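Cellulose biosynthesis protein BcsG (Salmonella typhimurium LT2, PDB 5OLT) is required for cellulose biosynthesis, this chain being its zinc-binding extramembrane domain, a metalloenzyme domain of the alkaline phosphatase family. Local coordinates at residues 82-87 / 244-249; 251-256 / 297-302; 283-288 / 355-360; 93-98 / 315-320. One frame throughout, in Å; residues are numbered along the deposited sequence. Where two conformers were deposited one is given.

Contacts 1 and 2 share helix 234-255 and lie with their centres about 13 Å apart; Lys297 NZ of contact 2 reaches His87 O of contact 1 at 2.7 Å, a probable hydrogen bond. Contacts 3 and 4 form a second pair, centres about 15 Å apart, joined by Glu356 N to Gly98 O at 2.8 Å, again a probable hydrogen bond. That pair is near the zinc held by Cys67, Ser102, Glu266 and His267: the side chains of Asn357 and Ser97 are about 10 and 9 Å from it. Contacts 2 and 3, centres about 37 Å apart, lie on opposite sides of the chain's centre, whereas contacts 2 and 4 use neighbouring strands of one sheet.

Contact 1: residues 82-87 / 244-249; sequences HPLWSH and ELDAFF
His87 meets Asp246 edge-on, its ND1 turned to OD1 and its ring nearly coplanar with the carboxylate, the planes 10° apart. The N-H...O angle of 164° fits a straight histidine-carboxylate hydrogen bond, but the ND1 to OD1 separation of 2.4 Å is very short; since both residues were deposited in two conformers, its exact length is doubtful. One face of the imidazole has Pro83 O 3.2 Å above it, over the centre.

Beside this polar pair is an apolar cluster. Leu84 crosses Phe249 at about a right angle and brings CD1 to 3.7 Å from Phe249 CE2, while the same methyl lies 4.1 Å from Leu245 CB. With CG anti to the backbone N (chi1 176°), the leucine branch extends to the helix although its CB does not aim there. His82 fixes the start of the short helix: Leu84 N, near the plane of the His82 ring, donates to ND1 at 3.0 Å, a capping bond, and His82 NE2 pairs with Asp243.

The contact thus lays the weakly bonded helix 84-87 against helix 234-255. Phe249 turns onward to an edge-to-face pairing with Phe299 of strand 291-299, Trp85 packs on Pro293 of that strand, and Phe248 faces helix 191-203.

Contact 2: residues 251-256 / 297-302; sequences ELEKSG and KFFGMK
Leu252 lays its CD1 methyl over one face of the Phe299 ring, 3.7 Å from the centroid and 16° off the ring normal, a CH-pi contact. Its CB follows at 3.7 Å from Phe299 CD2, so the leucine reaches the ring with more than one carbon. The two side chains cross at about a right angle; the CB of Phe299 already points from the strand to the helix. At the ring's edge, close to its plane, sits Glu253 CG, 3.8 Å from Phe299 CD2.

Beyond CG the Glu253 chain is extended, and OE2 comes to 3.9 Å from Lys297 NZ, a long salt bridge at the exposed margin. The lysine's stronger polar partner is His87 O. At the other end, a water donates to both Gly256 O, at 3.0 Å, and Gly300 O, at 2.7 Å, linking two glycines with positive phi where helix and strand end.

Helix 251-255 and strand 297-299 run 34° apart, their axes 9.2 Å at closest approach, a helix laid on a sheet. Strand 259-265 pairs beside Phe299 and offers Val261 to both Leu252 and Phe299, while helix 191-203 receives Leu252 on Trp198 and Leu199.

Contact 3: residues 283-288 / 355-360; sequences DIPSPS and SENANA
The carboxamide of Asn357 meets Asp283 at its edge and Pro285 over one face. Asp283 O lies only 4° out of the amide plane and accepts from Asn357 ND2, 2.9 Å away. The bond is bent, with an N-H...O angle of 143°, and ND2 stands well above the carbonyl plane of Asp283 instead of on a lone pair. Pro285 CD is 3.6 Å from Asn357 ND2 and almost wholly displaced along the amide normal, so the proline ring abuts the nitrogen end of the group. Thr99 OG1 at OD1 and Ser100 OG at ND2 give the amide further partners, which together would restrict its flip.

Pro285 is the centre of an inverse gamma turn, closed by Ser286 N to Ile284 O at 2.8 Å. The next residue in the chain, Ser286, is the N-cap of helix 287-290. In the other segment, a type I turn from Asn357 to Ala360 joins strand 355-357 to strand 360-365 in a tight antiparallel hairpin at the margin of the four-stranded sheet.

Apolar contacts are made by Pro285 and Ile284. Pro285 CB rests 3.7 Å from Ser355 CB. Ile284 CB leads away from the hairpin, yet the bend at chi2 (-61°) returns CD1 to 3.7 Å from Ala360 CB. A water donates to Pro285 O at 2.8 Å and is also hydrogen-bonded to Ser355 OG, which has a further partner in Asn96 ND2.

Contact 4: residues 93-98 / 315-320; sequences KHFNSG and PSSYLA
Phe95 drives its ring edge into the face of Tyr318, a T-shaped pair with centroids 5.5 Å apart and planes at 84°. Ser317 CA lies over a face of the Phe95 ring, 3.8 Å from its centroid, a CH-pi contact. Phe95 carries CG anti to its backbone N (chi1 -170°), which places the ring face against Ser317 CA.

Two side-chain hydroxyls bond backbone carbonyls next to the ring pair. Tyr318 OH donates to Ser97 O at 2.7 Å, in the carbonyl plane and on a lone pair, and Ser317 OG donates to Asn96 O, also at 2.7 Å but nearly along the C=O axis. The buried amide of Asn96 bonds through OD1 to Thr290.

Before these bonds along both segments comes a single parallel beta bridge, Phe95 with Ser316: Ser316 N to His94 O at 2.9 Å and Asn96 N to Ser316 O at 2.8 Å. It follows the pairing of strand 90-96 with 310-312 at the margin of the central mixed sheet, past a corner at Lys93 and His94, just before helix 318-328 begins.

Toward His94 the fit is looser. Its imidazole is exposed, and the CB of Pro315 points away; the carbonyl of His94 still takes a CA-H...O contact from Pro315 CA at 3.5 Å.

Contact 1: residues 82-87 / 244-249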
loop_
_atom_site.group_PDB
_atom_site.type_symbol
_atom_site.label_atom_id
_atom_site.label_comp_id
_atom_site.label_asym_id
_atom_site.label_seq_id
_atom_site.Cartn_x
_atom_site.Cartn_y
_atom_site.Cartn_z
ATOM N N HIS A 82 13.709 7.591 -12.327
ATOM C CA HIS A 82 12.527 8.101 -12.984
ATOM C C HIS A 82 11.993 9.314 -12.197
ATOM O O HIS A 82 11.942 9.250 -10.967
ATOM C CB HIS A 82 11.431 7.036 -13.079
ATOM C CG HIS A 82 10.339 7.448 -14.007
ATOM N ND1 HIS A 82 9.381 8.379 -13.664
ATOM C CD2 HIS A 82 10.117 7.130 -15.314
ATOM C CE1 HIS A 82 8.605 8.605 -14.718
ATOM N NE2 HIS A 82 9.023 7.845 -15.725
ATOM N N PRO A 83 11.604 10.409 -12.890
ATOM C CA PRO A 83 11.142 11.607 -12.203
ATOM C C PRO A 83 9.964 11.376 -11.254
ATOM O O PRO A 83 9.808 12.148 -10.320
ATOM C CB PRO A 83 10.705 12.549 -13.341
ATOM C CG PRO A 83 11.346 12.032 -14.577
ATOM C CD PRO A 83 11.757 10.611 -14.354
ATOM N N LEU A 84 9.159 10.328 -11.447
ATOM C CA LEU A 84 7.993 10.085 -10.567
ATOM C C LEU A 84 8.417 10.067 -9.101
ATOM O O LEU A 84 7.733 10.653 -8.256
ATOM C CB LEU A 84 7.311 8.751 -10.929
ATOM C CG LEU A 84 6.128 8.353 -10.008
ATOM C CD1 LEU A 84 4.952 9.294 -10.222
ATOM C CD2 LEU A 84 5.785 6.906 -10.321
ATOM N N TRP A 85 9.539 9.420 -8.784
ATOM C CA TRP A 85 9.903 9.242 -7.385
ATOM C C TRP A 85 10.140 10.558 -6.702
ATOM O O TRP A 85 9.849 10.677 -5.533
ATOM C CB TRP A 85 11.111 8.302 -7.180
ATOM C CG TRP A 85 10.937 7.030 -7.944
ATOM C CD1 TRP A 85 11.725 6.582 -8.976
ATOM C CD2 TRP A 85 9.903 6.054 -7.769
ATOM N NE1 TRP A 85 11.237 5.403 -9.457
ATOM C CE2 TRP A 85 10.134 5.041 -8.729
ATOM C CE3 TRP A 85 8.795 5.921 -6.877
ATOM C CZ2 TRP A 85 9.299 3.929 -8.849
ATOM C CZ3 TRP A 85 7.982 4.814 -7.015
ATOM C CH2 TRP A 85 8.239 3.844 -7.995
ATOM N N SER A 86 10.656 11.525 -7.451
ATOM C CA SER A 86 10.964 12.814 -6.892
ATOM C C SER A 86 9.724 13.691 -6.724
ATOM O O SER A 86 9.825 14.755 -6.092
ATOM C CB SER A 86 12.033 13.510 -7.765
ATOM O OG SER A 86 11.464 13.931 -8.983
ATOM N N HIS A 87 8.567 13.270 -7.266
ATOM C CA HIS A 87 7.395 14.095 -7.240
ATOM C C HIS A 87 6.516 13.897 -6.019
ATOM O O HIS A 87 5.693 14.730 -5.707
ATOM C CB HIS A 87 6.675 13.979 -8.585
ATOM C CG HIS A 87 7.493 14.525 -9.724
ATOM N ND1 HIS A 87 7.265 14.193 -11.039
ATOM C CD2 HIS A 87 8.579 15.338 -9.734
ATOM C CE1 HIS A 87 8.139 14.806 -11.814
ATOM N NE2 HIS A 87 8.964 15.486 -11.045
ATOM N N GLU A 244 2.842 7.791 -17.310
ATOM C CA GLU A 244 1.426 8.115 -17.246
ATOM C C GLU A 244 1.035 8.660 -15.878
ATOM O O GLU A 244 0.251 9.599 -15.812
ATOM C CB GLU A 244 0.570 6.927 -17.647
ATOM C CG GLU A 244 0.679 6.657 -19.138
ATOM C CD GLU A 244 -0.381 5.713 -19.663
ATOM O OE1 GLU A 244 -1.076 5.014 -18.886
ATOM O OE2 GLU A 244 -0.510 5.658 -20.921
ATOM N N LEU A 245 1.575 8.079 -14.804
ATOM C CA LEU A 245 1.276 8.613 -13.472
ATOM C C LEU A 245 1.801 10.037 -13.336
ATOM O O LEU A 245 1.099 10.900 -12.800
ATOM C CB LEU A 245 1.856 7.712 -12.383
ATOM C CG LEU A 245 1.206 6.330 -12.272
ATOM C CD1 LEU A 245 1.983 5.512 -11.241
ATOM C CD2 LEU A 245 -0.274 6.442 -11.890
ATOM N N ASP A 246 3.009 10.298 -13.831
ATOM C CA ASP A 246 3.540 11.647 -13.749
ATOM C C ASP A 246 2.730 12.637 -14.558
ATOM O O ASP A 246 2.490 13.758 -14.095
ATOM C CB ASP A 246 5.009 11.658 -14.175
ATOM C CG ASP A 246 5.812 12.685 -13.429
ATOM O OD1 ASP A 246 5.622 12.827 -12.188
ATOM O OD2 ASP A 246 6.630 13.346 -14.087
ATOM N N ALA A 247 2.266 12.230 -15.738
ATOM C CA ALA A 247 1.411 13.061 -16.574
ATOM C C ALA A 247 0.113 13.346 -15.823
ATOM O O ALA A 247 -0.351 14.490 -15.808
ATOM C CB ALA A 247 1.146 12.399 -17.904
ATOM N N PHE A 248 -0.450 12.332 -15.166
ATOM C CA PHE A 248 -1.634 12.558 -14.397
ATOM C C PHE A 248 -1.416 13.479 -13.205
ATOM O O PHE A 248 -2.275 14.324 -12.923
ATOM C CB PHE A 248 -2.262 11.235 -13.943
ATOM C CG PHE A 248 -3.589 11.457 -13.325
ATOM C CD1 PHE A 248 -4.629 11.981 -14.134
ATOM C CD2 PHE A 248 -3.807 11.221 -11.987
ATOM C CE1 PHE A 248 -5.874 12.223 -13.625
ATOM C CE2 PHE A 248 -5.105 11.489 -11.443
ATOM C CZ PHE A 248 -6.108 12.010 -12.274
ATOM N N PHE A 249 -0.281 13.356 -12.523
ATOM C CA PHE A 249 0.014 14.270 -11.423
ATOM C C PHE A 249 -0.008 15.701 -11.958
ATOM O O PHE A 249 -0.532 16.608 -11.297
ATOM C CB PHE A 249 1.360 13.940 -10.793
ATOM C CG PHE A 249 1.360 12.713 -9.916
ATOM C CD1 PHE A 249 0.237 11.862 -9.798
ATOM C CD2 PHE A 249 2.499 12.414 -9.168
ATOM C CE1 PHE A 249 0.279 10.724 -8.961
ATOM C CE2 PHE A 249 2.536 11.304 -8.335
ATOM C CZ PHE A 249 1.440 10.455 -8.244
#

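Contact 2: residues 251-256 / 297-302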
loop_
_atom_site.group_PDB
_atom_site.type_symbol
_atom_site.label_atom_id
_atom_site.label_comp_id
_atom_site.label_asym_id
_atom_site.label_seq_id
_atom_site.Cartn_x
_atom_site.Cartn_y
_atom_site.Cartn_z
ATOM N N GLU A 251 -1.753 16.867 -14.567
ATOM C CA GLU A 251 -3.179 17.158 -14.753
ATOM C C GLU A 251 -3.851 17.503 -13.436
ATOM O O GLU A 251 -4.670 18.448 -13.376
ATOM C CB GLU A 251 -3.942 16.012 -15.442
ATOM C CG GLU A 251 -3.629 15.831 -16.911
ATOM C CD GLU A 251 -3.749 17.143 -17.674
ATOM O OE1 GLU A 251 -4.891 17.661 -17.790
ATOM O OE2 GLU A 251 -2.700 17.669 -18.140
ATOM N N LEU A 252 -3.484 16.782 -12.374
ATOM C CA LEU A 252 -4.096 17.030 -11.065
ATOM C C LEU A 252 -3.696 18.380 -10.538
ATOM O O LEU A 252 -4.555 19.113 -10.002
ATOM C CB LEU A 252 -3.712 15.978 -10.022
ATOM C CG LEU A 252 -4.536 14.717 -9.929
ATOM C CD1 LEU A 252 -4.038 14.013 -8.687
ATOM C CD2 LEU A 252 -6.023 14.967 -9.827
ATOM N N GLU A 253 -2.408 18.728 -10.673
ATOM C CA GLU A 253 -1.918 20.055 -10.274
ATOM C C GLU A 253 -2.725 21.129 -11.020
ATOM O O GLU A 253 -3.211 22.090 -10.412
ATOM C CB GLU A 253 -0.421 20.205 -10.578
ATOM C CG GLU A 253 0.520 19.578 -9.559
ATOM C CD GLU A 253 1.962 19.343 -10.049
ATOM O OE1 GLU A 253 2.323 19.685 -11.212
ATOM O OE2 GLU A 253 2.754 18.797 -9.248
ATOM N N LYS A 254 -2.896 20.958 -12.331
ATOM C CA LYS A 254 -3.621 21.971 -13.142
ATOM C C LYS A 254 -5.084 22.122 -12.712
ATOM O O LYS A 254 -5.666 23.204 -12.817
ATOM C CB LYS A 254 -3.599 21.623 -14.628
ATOM C CG LYS A 254 -2.270 21.783 -15.351
ATOM C CD LYS A 254 -2.450 21.248 -16.764
ATOM C CE LYS A 254 -1.192 21.376 -17.604
ATOM N NZ LYS A 254 -1.378 20.599 -18.859
ATOM N N SER A 255 -5.682 21.049 -12.198
ATOM C CA SER A 255 -7.101 21.037 -11.869
ATOM C C SER A 255 -7.394 21.918 -10.656
ATOM O O SER A 255 -8.541 22.334 -10.478
ATOM C CB SER A 255 -7.574 19.611 -11.575
ATOM O OG SER A 255 -7.218 19.235 -10.255
ATOM N N GLY A 256 -6.374 22.164 -9.830
ATOM C CA GLY A 256 -6.526 22.835 -8.541
ATOM C C GLY A 256 -7.328 22.094 -7.465
ATOM O O GLY A 256 -7.481 22.617 -6.366
ATOM N N LYS A 297 1.287 11.918 -2.115
ATOM C CA LYS A 297 1.397 13.282 -2.658
ATOM C C LYS A 297 0.091 14.004 -2.400
ATOM O O LYS A 297 -0.990 13.452 -2.621
ATOM C CB LYS A 297 1.655 13.251 -4.174
ATOM C CG LYS A 297 2.040 14.596 -4.789
ATOM C CD LYS A 297 2.561 14.419 -6.217
ATOM C CE LYS A 297 2.796 15.774 -6.887
ATOM N NZ LYS A 297 3.789 16.634 -6.196
ATOM N N PHE A 298 0.191 15.244 -1.939
ATOM C CA PHE A 298 -1.000 16.096 -1.765
ATOM C C PHE A 298 -1.071 17.152 -2.864
ATOM O O PHE A 298 -0.038 17.750 -3.243
ATOM C CB PHE A 298 -0.962 16.796 -0.412
ATOM C CG PHE A 298 -0.993 15.856 0.772
ATOM C CD1 PHE A 298 -2.223 15.457 1.331
ATOM C CD2 PHE A 298 0.196 15.391 1.347
ATOM C CE1 PHE A 298 -2.245 14.600 2.438
ATOM C CE2 PHE A 298 0.174 14.530 2.429
ATOM C CZ PHE A 298 -1.055 14.148 2.994
ATOM N N PHE A 299 -2.258 17.343 -3.405
ATOM C CA PHE A 299 -2.503 18.315 -4.468
ATOM C C PHE A 299 -3.502 19.325 -3.944
ATOM O O PHE A 299 -4.380 18.987 -3.121
ATOM C CB PHE A 299 -3.101 17.643 -5.697
ATOM C CG PHE A 299 -2.165 16.666 -6.355
ATOM C CD1 PHE A 299 -2.072 15.342 -5.907
ATOM C CD2 PHE A 299 -1.378 17.077 -7.408
ATOM C CE1 PHE A 299 -1.215 14.443 -6.509
ATOM C CE2 PHE A 299 -0.491 16.171 -8.000
ATOM C CZ PHE A 299 -0.435 14.862 -7.557
ATOM N N GLY A 300 -3.338 20.570 -4.390
ATOM C CA GLY A 300 -4.295 21.619 -4.091
ATOM C C GLY A 300 -4.102 22.251 -2.728
ATOM O O GLY A 300 -5.016 22.938 -2.238
ATOM N N MET A 301 -2.943 22.040 -2.100
ATOM C CA MET A 301 -2.659 22.654 -0.792
ATOM C C MET A 301 -2.333 24.138 -0.941
ATOM O O MET A 301 -1.655 24.545 -1.891
ATOM C CB MET A 301 -1.508 21.982 -0.073
ATOM C CG MET A 301 -1.797 20.530 0.324
ATOM S SD MET A 301 -0.369 19.807 1.145
ATOM C CE MET A 301 -0.267 20.712 2.693
ATOM N N LYS A 302 -2.751 24.922 0.045
ATOM C CA LYS A 302 -2.442 26.356 0.045
ATOM C C LYS A 302 -0.922 26.502 0.178
ATOM O O LYS A 302 -0.313 27.437 -0.397
ATOM C CB LYS A 302 -3.153 27.046 1.218
ATOM C CG LYS A 302 -2.866 28.549 1.293
ATOM C CD LYS A 302 -3.641 29.265 2.379
ATOM C CE LYS A 302 -3.355 30.764 2.268
ATOM N NZ LYS A 302 -4.270 31.404 1.283
HETATM O O HOH W 1 -7.127 23.842 -3.696
#

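Contact 3: residues 283-288 / 355-360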
loop_
_atom_site.group_PDB
_atom_site.type_symbol
_atom_site.label_atom_id
_atom_site.label_comp_id
_atom_site.label_asym_id
_atom_site.label_seq_id
_atom_site.Cartn_x
_atom_site.Cartn_y
_atom_site.Cartn_z
ATOM N N ASP A 283 6.200 -17.448 -4.738
ATOM C CA ASP A 283 5.388 -18.183 -3.754
ATOM C C ASP A 283 5.863 -17.999 -2.328
ATOM O O ASP A 283 5.086 -18.219 -1.389
ATOM C CB ASP A 283 5.306 -19.668 -4.140
ATOM C CG ASP A 283 4.658 -19.817 -5.508
ATOM O OD1 ASP A 283 3.520 -19.279 -5.720
ATOM O OD2 ASP A 283 5.324 -20.338 -6.394
ATOM N N ILE A 284 7.128 -17.629 -2.160
ATOM C CA ILE A 284 7.653 -17.262 -0.846
ATOM C C ILE A 284 7.784 -15.745 -0.809
ATOM O O ILE A 284 8.409 -15.155 -1.687
ATOM C CB ILE A 284 8.997 -17.948 -0.559
ATOM C CG1 ILE A 284 8.850 -19.502 -0.631
ATOM C CG2 ILE A 284 9.553 -17.504 0.787
ATOM C CD1 ILE A 284 7.862 -20.083 0.379
ATOM N N PRO A 285 7.163 -15.087 0.189
ATOM C CA PRO A 285 7.150 -13.597 0.197
ATOM C C PRO A 285 8.452 -13.048 0.792
ATOM O O PRO A 285 8.527 -12.631 1.961
ATOM C CB PRO A 285 5.912 -13.278 1.024
ATOM C CG PRO A 285 5.864 -14.416 2.023
ATOM C CD PRO A 285 6.311 -15.653 1.258
ATOM N N SER A 286 9.504 -13.137 -0.019
ATOM C CA SER A 286 10.829 -12.707 0.395
ATOM C C SER A 286 10.912 -11.202 0.609
ATOM O O SER A 286 10.084 -10.455 0.081
ATOM C CB SER A 286 11.822 -13.114 -0.690
ATOM O OG SER A 286 11.605 -12.283 -1.819
ATOM N N PRO A 287 11.957 -10.746 1.329
ATOM C CA PRO A 287 12.125 -9.315 1.551
ATOM C C PRO A 287 12.219 -8.548 0.234
ATOM O O PRO A 287 11.643 -7.464 0.121
ATOM C CB PRO A 287 13.433 -9.249 2.340
ATOM C CG PRO A 287 13.441 -10.514 3.133
ATOM C CD PRO A 287 12.895 -11.544 2.155
ATOM N N SER A 288 12.900 -9.102 -0.751
ATOM C CA SER A 288 13.015 -8.435 -2.046
ATOM C C SER A 288 11.639 -8.212 -2.680
ATOM O O SER A 288 11.362 -7.149 -3.281
ATOM C CB SER A 288 13.889 -9.314 -2.927
ATOM O OG SER A 288 14.061 -8.786 -4.209
ATOM N N SER A 355 5.805 -11.132 6.511
ATOM C CA SER A 355 5.013 -11.350 5.303
ATOM C C SER A 355 4.522 -12.781 5.259
ATOM O O SER A 355 5.226 -13.701 5.730
ATOM C CB SER A 355 5.852 -11.078 4.048
ATOM O OG SER A 355 6.330 -9.746 4.076
ATOM N N GLU A 356 3.332 -12.965 4.710
ATOM C CA GLU A 356 2.743 -14.295 4.670
ATOM C C GLU A 356 1.947 -14.534 3.464
ATOM O O GLU A 356 1.322 -13.622 2.916
ATOM C CB GLU A 356 1.717 -14.487 5.819
ATOM C CG GLU A 356 2.183 -14.100 7.159
ATOM C CD GLU A 356 1.248 -14.537 8.256
ATOM O OE1 GLU A 356 0.409 -15.498 8.113
ATOM O OE2 GLU A 356 1.422 -13.894 9.287
ATOM N N ASN A 357 1.968 -15.803 3.044
ATOM C CA ASN A 357 0.937 -16.349 2.146
ATOM C C ASN A 357 0.342 -17.539 2.931
ATOM O O ASN A 357 0.793 -17.818 4.034
ATOM C CB ASN A 357 1.549 -16.780 0.808
ATOM C CG ASN A 357 2.270 -15.644 0.077
ATOM O OD1 ASN A 357 1.880 -14.476 0.139
ATOM N ND2 ASN A 357 3.294 -16.003 -0.677
ATOM N N ALA A 358 -0.629 -18.264 2.375
ATOM C CA ALA A 358 -1.281 -19.378 3.104
ATOM C C ALA A 358 -0.285 -20.347 3.710
ATOM O O ALA A 358 -0.472 -20.823 4.837
ATOM C CB ALA A 358 -2.264 -20.135 2.227
ATOM N N ASN A 359 0.811 -20.569 2.997
ATOM C CA ASN A 359 1.692 -21.653 3.386
ATOM C C ASN A 359 3.034 -21.267 3.974
ATOM O O ASN A 359 3.830 -22.118 4.337
ATOM C CB ASN A 359 1.938 -22.528 2.149
ATOM C CG ASN A 359 0.703 -23.269 1.678
ATOM O OD1 ASN A 359 -0.094 -22.772 0.866
ATOM N ND2 ASN A 359 0.578 -24.512 2.133
ATOM N N ALA A 360 3.307 -19.970 4.052
ATOM C CA ALA A 360 4.650 -19.533 4.388
ATOM C C ALA A 360 4.603 -18.218 5.120
ATOM O O ALA A 360 3.783 -17.344 4.791
ATOM C CB ALA A 360 5.475 -19.369 3.117
HETATM O O HOH W 2 9.019 -10.321 3.454
#

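Contact 4: residues 93-98 / 315-320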
loop_
_atom_site.group_PDB
_atom_site.type_symbol
_atom_site.label_atom_id
_atom_site.label_comp_id
_atom_site.label_asym_id
_atom_site.label_seq_id
_atom_site.Cartn_x
_atom_site.Cartn_y
_atom_site.Cartn_z
ATOM N N LYS A 93 10.765 4.033 2.275
ATOM C CA LYS A 93 11.912 3.249 1.838
ATOM C C LYS A 93 11.943 1.824 2.383
ATOM O O LYS A 93 12.619 0.987 1.856
ATOM C CB LYS A 93 13.219 3.991 2.166
ATOM C CG LYS A 93 13.383 5.346 1.474
ATOM C CD LYS A 93 13.296 5.195 -0.040
ATOM C CE LYS A 93 13.513 6.517 -0.774
ATOM N NZ LYS A 93 14.916 6.981 -0.629
ATOM N N HIS A 94 11.168 1.571 3.438
ATOM C CA HIS A 94 11.093 0.244 4.043
ATOM C C HIS A 94 9.641 -0.068 4.357
ATOM O O HIS A 94 9.299 -0.419 5.501
ATOM C CB HIS A 94 12.028 0.139 5.275
ATOM C CG HIS A 94 13.463 0.212 4.891
ATOM N ND1 HIS A 94 14.103 -0.840 4.266
ATOM C CD2 HIS A 94 14.360 1.218 4.962
ATOM C CE1 HIS A 94 15.348 -0.494 4.000
ATOM N NE2 HIS A 94 15.520 0.758 4.386
ATOM N N PHE A 95 8.793 0.012 3.326
ATOM C CA PHE A 95 7.377 -0.342 3.432
ATOM C C PHE A 95 7.224 -1.800 3.033
ATOM O O PHE A 95 7.621 -2.185 1.939
ATOM C CB PHE A 95 6.555 0.540 2.473
ATOM C CG PHE A 95 5.084 0.416 2.678
ATOM C CD1 PHE A 95 4.357 -0.690 2.143
ATOM C CD2 PHE A 95 4.405 1.364 3.434
ATOM C CE1 PHE A 95 2.989 -0.789 2.344
ATOM C CE2 PHE A 95 3.038 1.277 3.589
ATOM C CZ PHE A 95 2.328 0.202 3.071
ATOM N N ASN A 96 6.649 -2.595 3.941
ATOM C CA ASN A 96 6.483 -4.026 3.681
ATOM C C ASN A 96 5.061 -4.331 3.274
ATOM O O ASN A 96 4.113 -3.983 3.958
ATOM C CB ASN A 96 6.826 -4.802 4.950
ATOM C CG ASN A 96 6.882 -6.286 4.698
ATOM O OD1 ASN A 96 7.722 -6.734 3.901
ATOM N ND2 ASN A 96 5.999 -7.055 5.348
ATOM N N SER A 97 4.912 -5.034 2.146
ATOM C CA SER A 97 3.562 -5.311 1.635
ATOM C C SER A 97 2.853 -6.474 2.355
ATOM O O SER A 97 1.647 -6.638 2.190
ATOM C CB SER A 97 3.593 -5.620 0.131
ATOM O OG SER A 97 4.221 -6.861 -0.084
ATOM N N GLY A 98 3.589 -7.243 3.147
ATOM C CA GLY A 98 2.973 -8.279 3.983
ATOM C C GLY A 98 2.649 -9.591 3.292
ATOM O O GLY A 98 2.176 -10.496 3.977
ATOM N N PRO A 315 10.772 0.861 9.482
ATOM C CA PRO A 315 9.946 -0.244 8.930
ATOM C C PRO A 315 8.460 0.111 9.059
ATOM O O PRO A 315 7.999 0.463 10.155
ATOM C CB PRO A 315 10.285 -1.423 9.844
ATOM C CG PRO A 315 11.637 -1.118 10.356
ATOM C CD PRO A 315 11.701 0.368 10.528
ATOM N N SER A 316 7.725 0.067 7.947
ATOM C CA SER A 316 6.354 0.545 7.893
ATOM C C SER A 316 5.494 -0.436 7.121
ATOM O O SER A 316 6.001 -1.303 6.379
ATOM C CB SER A 316 6.325 1.876 7.130
ATOM O OG SER A 316 7.131 2.859 7.784
ATOM N N SER A 317 4.198 -0.276 7.267
ATOM C CA SER A 317 3.268 -1.013 6.416
ATOM C C SER A 317 1.944 -0.254 6.372
ATOM O O SER A 317 1.921 0.986 6.614
ATOM C CB SER A 317 3.102 -2.474 6.936
ATOM O OG SER A 317 2.443 -3.260 5.947
ATOM N N TYR A 318 0.841 -0.965 6.079
ATOM C CA TYR A 318 -0.444 -0.305 5.806
ATOM C C TYR A 318 -0.936 0.593 6.928
ATOM O O TYR A 318 -1.605 1.609 6.655
ATOM C CB TYR A 318 -1.507 -1.337 5.467
ATOM C CG TYR A 318 -1.075 -2.206 4.311
ATOM C CD1 TYR A 318 -1.020 -1.689 3.010
ATOM C CD2 TYR A 318 -0.650 -3.524 4.522
ATOM C CE1 TYR A 318 -0.583 -2.472 1.938
ATOM C CE2 TYR A 318 -0.207 -4.320 3.471
ATOM C CZ TYR A 318 -0.198 -3.804 2.174
ATOM O OH TYR A 318 0.265 -4.571 1.118
ATOM N N LEU A 319 -0.645 0.237 8.180
ATOM C CA LEU A 319 -1.142 1.045 9.289
ATOM C C LEU A 319 -0.644 2.492 9.177
ATOM O O LEU A 319 -1.385 3.428 9.537
ATOM C CB LEU A 319 -0.759 0.432 10.647
ATOM C CG LEU A 319 -1.470 1.001 11.877
ATOM C CD1 LEU A 319 -2.973 0.712 11.833
ATOM C CD2 LEU A 319 -0.832 0.429 13.134
ATOM N N ALA A 320 0.584 2.685 8.672
ATOM C CA ALA A 320 1.114 4.052 8.496
ATOM C C ALA A 320 0.342 4.842 7.433
ATOM O O ALA A 320 0.229 6.083 7.563
ATOM C CB ALA A 320 2.595 4.017 8.152
#